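Local coordinates for epidermal growth factor receptor pathway substrate 8-like protein 1 (Mus musculus, PDB 2CY5) that probably takes part in growth-factor receptor signalling, recognising peptide motifs in partner proteins through its phosphotyrosine-binding (PTB) domain, at residues D125-G128 / A129-N132; S34-L37 / A38-S42. One frame throughout, in Å; residues are numbered along the deposited sequence.

Interaction 1 (D125-G128 / A129-N132); sequences DIQG and ALQN. With CA (calcium ion), chain B.
The side-chain amides of Q127 and Q131, one helical turn apart, have planes turned 38° from each other and meet mainly through each other's methylenes. CG of Q131 meets NE2 of Q127 at the edge of the amide, 3.9 Å away, while OE1 of Q131 lies beside CG of Q127. L130 covers one face of the Q127 amide, its CB 3.9 Å above NE2. The bend at chi2 of Q127 (55°) carries its amide forward along the helix to L130 and Q131. Glutamine suits this partly exposed position: its methylenes can pack along the helix while the amide can still meet water.

The carboxylate of D125 is used at its oxygen edge: water 1 lies close to its plane and the calcium somewhat off it. OD1 binds the calcium ion at 2.4 Å, whereas OD2 stays 3.8 Å from the calcium, so the coordination is monodentate. OD2 instead receives a hydrogen bond from metal-bound water 1 and another from Y11; five waters and the carbonyl oxygen of A6 complete a sevenfold shell. With CG of D125 anti to the backbone N (chi1 -172°), the carboxylate stands close to its own carbonyl. That oxygen is gripped twice: A129 N donates to D125 O at 2.9 Å, and metal-bound water 2 donates to it as well. The metal is thereby tied to the helix backbone.

Successive i to i+4 bonds continue to N132. On the inner side, I126 CG2 rests 3.8 Å from L130 CD1, the two side chains pointing the same way. These branched apolar residues suit a buried face: I126 packs on V55 of strand 49-55 and C82 of strand 79-85, and L130 on I79 and L76, seating the C-terminal helix of the PTB fold against the strands.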
ATOM      1  N   ASP A 125     -16.856  -7.729 -14.110  1.00 29.95           N
ATOM      2  CA  ASP A 125     -17.572  -7.328 -12.935  1.00 34.73           C
ATOM      3  C   ASP A 125     -17.039  -6.014 -12.339  1.00 38.44           C
ATOM      4  O   ASP A 125     -17.782  -5.014 -12.077  1.00 32.23           O
ATOM      5  CB  ASP A 125     -17.459  -8.461 -11.905  1.00 33.05           C
ATOM      6  CG  ASP A 125     -18.364  -8.223 -10.678  1.00 38.82           C
ATOM      7  OD1 ASP A 125     -19.160  -7.272 -10.712  1.00 37.18           O
ATOM      8  OD2 ASP A 125     -18.350  -9.001  -9.723  1.00 38.22           O
ATOM      9  N   ILE A 126     -15.708  -5.937 -12.258  1.00 33.57           N
ATOM     10  CA  ILE A 126     -15.145  -4.667 -11.716  1.00 32.97           C
ATOM     11  C   ILE A 126     -15.402  -3.590 -12.675  1.00 35.20           C
ATOM     12  O   ILE A 126     -15.781  -2.496 -12.281  1.00 32.79           O
ATOM     13  CB  ILE A 126     -13.594  -4.826 -11.505  1.00 30.32           C
ATOM     14  CG1 ILE A 126     -13.481  -5.873 -10.336  1.00 29.91           C
ATOM     15  CG2 ILE A 126     -12.864  -3.388 -11.375  1.00 29.93           C
ATOM     16  CD1 ILE A 126     -11.944  -6.308 -10.063  1.00 36.31           C
ATOM     17  N   GLN A 127     -15.246  -3.851 -13.969  1.00 34.88           N
ATOM     18  CA  GLN A 127     -15.477  -2.699 -14.946  1.00 34.02           C
ATOM     19  C   GLN A 127     -16.992  -2.243 -14.906  1.00 40.01           C
ATOM     20  O   GLN A 127     -17.277  -1.044 -15.013  1.00 41.02           O
ATOM     21  CB  GLN A 127     -15.172  -3.143 -16.362  1.00 38.96           C
ATOM     22  CG  GLN A 127     -15.249  -1.996 -17.347  1.00 58.02           C
ATOM     23  CD  GLN A 127     -14.339  -0.800 -16.972  1.00 66.89           C
ATOM     24  OE1 GLN A 127     -13.097  -0.990 -16.805  1.00 71.46           O
ATOM     25  NE2 GLN A 127     -14.944   0.431 -16.825  1.00 61.20           N
ATOM     26  N   GLY A 128     -17.919  -3.201 -14.778  1.00 42.00           N
ATOM     27  CA  GLY A 128     -19.337  -2.843 -14.590  1.00 43.84           C
ATOM     28  C   GLY A 128     -19.532  -2.006 -13.316  1.00 40.12           C
ATOM     29  O   GLY A 128     -20.280  -0.966 -13.347  1.00 41.06           O
ATOM     30  N   ALA A 129     -18.808  -2.351 -12.246  1.00 36.43           N
ATOM     31  CA  ALA A 129     -18.971  -1.616 -11.003  1.00 36.21           C
ATOM     32  C   ALA A 129     -18.333  -0.230 -11.153  1.00 39.05           C
ATOM     33  O   ALA A 129     -18.962   0.764 -10.712  1.00 41.81           O
ATOM     34  CB  ALA A 129     -18.441  -2.373  -9.743  1.00 37.36           C
ATOM     35  N   LEU A 130     -17.226  -0.121 -11.893  1.00 38.83           N
ATOM     36  CA  LEU A 130     -16.599   1.145 -12.160  1.00 41.03           C
ATOM     37  C   LEU A 130     -17.534   2.043 -12.998  1.00 43.46           C
ATOM     38  O   LEU A 130     -17.754   3.173 -12.608  1.00 43.89           O
ATOM     39  CB  LEU A 130     -15.261   0.954 -12.983  1.00 38.68           C
ATOM     40  CG  LEU A 130     -14.214   0.365 -12.052  1.00 42.84           C
ATOM     41  CD1 LEU A 130     -12.835   0.169 -12.788  1.00 41.67           C
ATOM     42  CD2 LEU A 130     -13.910   1.426 -11.032  1.00 41.15           C
ATOM     43  N   GLN A 131     -18.057   1.564 -14.100  1.00 46.25           N
ATOM     44  CA  GLN A 131     -18.980   2.335 -14.908  1.00 52.55           C
ATOM     45  C   GLN A 131     -20.107   2.833 -14.042  1.00 57.42           C
ATOM     46  O   GLN A 131     -20.482   3.999 -14.096  1.00 57.79           O
ATOM     47  CB  GLN A 131     -19.666   1.511 -15.959  1.00 56.88           C
ATOM     48  CG  GLN A 131     -18.767   1.045 -17.067  1.00 68.30           C
ATOM     49  CD  GLN A 131     -19.407  -0.096 -18.022  1.00 76.18           C
ATOM     50  OE1 GLN A 131     -18.670  -0.736 -18.819  1.00 79.43           O
ATOM     51  NE2 GLN A 131     -20.742  -0.326 -17.932  1.00 73.72           N
ATOM     52  N   ASN A 132     -20.680   1.949 -13.257  1.00 58.41           N
ATOM     53  CA  ASN A 132     -21.781   2.333 -12.427  1.00 57.68           C
ATOM     54  C   ASN A 132     -21.366   3.490 -11.506  1.00 60.12           C
ATOM     55  O   ASN A 132     -21.943   4.593 -11.546  1.00 58.22           O
ATOM     56  CB  ASN A 132     -22.249   1.146 -11.586  1.00 63.06           C
ATOM     57  CG  ASN A 132     -23.426   1.503 -10.665  1.00 66.34           C
ATOM     58  OD1 ASN A 132     -23.563   0.941  -9.577  1.00 70.03           O
ATOM     59  ND2 ASN A 132     -24.295   2.434 -11.121  1.00 69.50           N
TER
HETATM   60 CA    CA B1500     -21.309  -6.663  -9.903  1.00 38.80          CA
HETATM   61  O   HOH W   1     -20.298  -7.737  -8.019  1.00 40.91           O
HETATM   62  O   HOH W   2     -20.625  -5.130 -11.447  1.00 35.83           O
HETATM   63  O   HOH W   3     -21.255  -4.882  -8.247  1.00 41.91           O
HETATM   64  O   HOH W   4     -21.888  -8.333 -11.447  1.00 44.94           O
HETATM   65  O   HOH W   5     -23.314  -5.758 -10.921  1.00 42.72           O

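Interaction 2 (S34-L37 / A38-S42); sequences SRKL and AVMDS
K36 and M40, the latter present as selenomethionine, meet at SE of M40, which lies 4.1 Å from CG and equally far from CE of K36. The lysine is extended throughout, its CG anti to the backbone N (chi1 171°), and its methylenes run past the selenium at a slant. M40 starts differently: CG is anti to the carbonyl carbon, then the chain bends at chi3 (74°), turning the terminal methyl aside. Its CG comes 3.4 Å from K36 O, so the start of the side chain lies against the preceding turn.

V39 sets CG2 3.4 Å from R35 O, beside the bond that V39 N makes to the same oxygen; its compact branched side chain fits against the turn. L37 turns inward toward V17 and R90, its bulk suited to a buried position; M40 reaches V17 and F19 of strand 9-20 and also packs on A105 of the second subunit. R35 directs its guanidinium to a salt bridge with D32, one turn earlier.

Regular i to i+4 bonds join the two halves, from A38 N to S34 O through D41 N to L37 O. At the end of helix 30-42, OG of S42 turns back to donate to V39 O at 2.7 Å, while S42 N is bonded to A38 O; a short hydroxyl is well matched to this last turn. The chemistry is thus divided: between the two segments the directional bonds are those of the backbone, while S34, R35 and S42 use their polar ends on V30 O, D32 and V39 O. K36 and M40 meet through van der Waals contact; the extended chain carries NZ past the selenium, so the contact itself is made by methylenes and should depend little on charge.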
ATOM      1  N   SER A  34       3.061  -6.980 -17.962  1.00 33.09           N
ATOM      2  CA  SER A  34       3.162  -8.460 -17.947  1.00 38.65           C
ATOM      3  C   SER A  34       4.640  -8.875 -18.104  1.00 38.61           C
ATOM      4  O   SER A  34       5.084  -9.870 -17.495  1.00 37.25           O
ATOM      5  CB  SER A  34       2.370  -9.168 -19.128  1.00 39.25           C
ATOM      6  OG  SER A  34       1.083  -8.771 -19.138  1.00 50.11           O
ATOM      7  N   ARG A  35       5.370  -8.122 -18.914  1.00 37.04           N
ATOM      8  CA  ARG A  35       6.793  -8.472 -19.104  1.00 42.80           C
ATOM      9  C   ARG A  35       7.548  -8.269 -17.757  1.00 44.72           C
ATOM     10  O   ARG A  35       8.423  -9.071 -17.389  1.00 39.36           O
ATOM     11  CB  ARG A  35       7.560  -7.610 -20.155  1.00 45.23           C
ATOM     12  CG  ARG A  35       7.099  -7.891 -21.588  1.00 53.22           C
ATOM     13  CD  ARG A  35       8.079  -7.397 -22.658  1.00 54.34           C
ATOM     14  NE  ARG A  35       8.087  -5.958 -22.739  1.00 67.82           N
ATOM     15  CZ  ARG A  35       7.125  -5.198 -23.295  1.00 71.91           C
ATOM     16  NH1 ARG A  35       6.038  -5.722 -23.847  1.00 68.69           N
ATOM     17  NH2 ARG A  35       7.276  -3.878 -23.305  1.00 75.83           N
ATOM     18  N   LYS A  36       7.247  -7.179 -17.056  1.00 40.96           N
ATOM     19  CA  LYS A  36       7.978  -6.971 -15.779  1.00 39.29           C
ATOM     20  C   LYS A  36       7.519  -8.077 -14.827  1.00 33.32           C
ATOM     21  O   LYS A  36       8.344  -8.592 -14.085  1.00 34.88           O
ATOM     22  CB  LYS A  36       7.650  -5.602 -15.264  1.00 35.11           C
ATOM     23  CG  LYS A  36       8.161  -5.346 -13.827  1.00 36.60           C
ATOM     24  CD  LYS A  36       8.136  -3.819 -13.528  1.00 41.48           C
ATOM     25  CE  LYS A  36       8.636  -3.616 -11.965  1.00 46.49           C
ATOM     26  NZ  LYS A  36       9.095  -2.171 -11.826  1.00 49.27           N
ATOM     27  N   LEU A  37       6.214  -8.513 -14.844  1.00 31.48           N
ATOM     28  CA  LEU A  37       5.854  -9.654 -14.018  1.00 33.68           C
ATOM     29  C   LEU A  37       6.695 -10.930 -14.295  1.00 38.45           C
ATOM     30  O   LEU A  37       7.102 -11.603 -13.361  1.00 35.06           O
ATOM     31  CB  LEU A  37       4.352 -10.079 -14.194  1.00 37.68           C
ATOM     32  CG  LEU A  37       3.897 -11.371 -13.583  1.00 41.83           C
ATOM     33  CD1 LEU A  37       3.718 -11.173 -12.079  1.00 38.99           C
ATOM     34  CD2 LEU A  37       2.496 -11.742 -14.303  1.00 43.16           C
ATOM     35  N   ALA A  38       6.941 -11.257 -15.561  1.00 33.55           N
ATOM     36  CA  ALA A  38       7.725 -12.439 -15.905  1.00 40.70           C
ATOM     37  C   ALA A  38       9.178 -12.174 -15.391  1.00 38.44           C
ATOM     38  O   ALA A  38       9.757 -13.133 -14.853  1.00 44.29           O
ATOM     39  CB  ALA A  38       7.834 -12.677 -17.425  1.00 41.94           C
ATOM     40  N   VAL A  39       9.730 -10.962 -15.560  1.00 38.76           N
ATOM     41  CA  VAL A  39      11.148 -10.729 -15.036  1.00 39.58           C
ATOM     42  C   VAL A  39      11.154 -11.000 -13.527  1.00 41.99           C
ATOM     43  O   VAL A  39      12.005 -11.726 -12.991  1.00 40.20           O
ATOM     44  CB  VAL A  39      11.599  -9.328 -15.362  1.00 40.34           C
ATOM     45  CG1 VAL A  39      12.952  -8.995 -14.717  1.00 41.95           C
ATOM     46  CG2 VAL A  39      11.809  -9.223 -16.858  1.00 48.29           C
HETATM   47  N   MSE A  40      10.159 -10.433 -12.813  1.00 37.20           N
HETATM   48  CA  MSE A  40      10.083 -10.604 -11.368  1.00 33.94           C
HETATM   49  C   MSE A  40       9.986 -12.009 -11.011  1.00 40.91           C
HETATM   50  O   MSE A  40      10.546 -12.501  -9.990  1.00 39.35           O
HETATM   51  CB  MSE A  40       8.882  -9.761 -10.702  1.00 26.79           C
HETATM   52  CG  MSE A  40       9.298  -8.360 -10.881  1.00 39.73           C
HETATM   53 SE   MSE A  40       7.718  -7.268 -10.288  1.00 50.98          SE
HETATM   54  CE  MSE A  40       8.049  -7.652  -8.320  1.00 46.79           C
ATOM     55  N   ASP A  41       9.242 -12.715 -11.825  1.00 39.45           N
ATOM     56  CA  ASP A  41       9.056 -14.109 -11.472  1.00 38.59           C
ATOM     57  C   ASP A  41      10.402 -14.823 -11.695  1.00 37.90           C
ATOM     58  O   ASP A  41      10.805 -15.670 -10.845  1.00 43.93           O
ATOM     59  CB  ASP A  41       8.010 -14.744 -12.405  1.00 42.94           C
ATOM     60  CG  ASP A  41       7.663 -16.142 -12.040  1.00 55.90           C
ATOM     61  OD1 ASP A  41       7.723 -16.653 -10.808  1.00 50.45           O
ATOM     62  OD2 ASP A  41       7.319 -16.753 -13.085  1.00 57.80           O
ATOM     63  N   SER A  42      11.110 -14.449 -12.730  1.00 40.08           N
ATOM     64  CA  SER A  42      12.365 -15.174 -12.914  1.00 48.06           C
ATOM     65  C   SER A  42      13.418 -14.755 -11.792  1.00 51.34           C
ATOM     66  O   SER A  42      14.459 -15.443 -11.599  1.00 50.78           O
ATOM     67  CB  SER A  42      12.897 -14.874 -14.291  1.00 42.17           C
ATOM     68  OG  SER A  42      13.451 -13.561 -14.248  1.00 54.28           O
TER

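How the interactions relate
Interactions 1 and 2 belong to the two helices of the domain and lie on opposite sides of its centre. Their centres are 28 Å apart and their nearest atoms about 16 Å, so neither touches the other. Strand 9-20 links them indirectly: Y11 bonds to the calcium-binding aspartate of interaction 1, while V17 and F19 receive side chains from interaction 2. The calcium is bound by interaction 1 through one residue, with A6 near the N-terminus completing the protein ligands, whereas the contact with the second subunit belongs to 34-42. In PTB domains generally, peptides bind between the C-terminal helix and the neighbouring edge strand; by that analogy interaction 1, beside strand 79-85, is nearer the probable peptide groove.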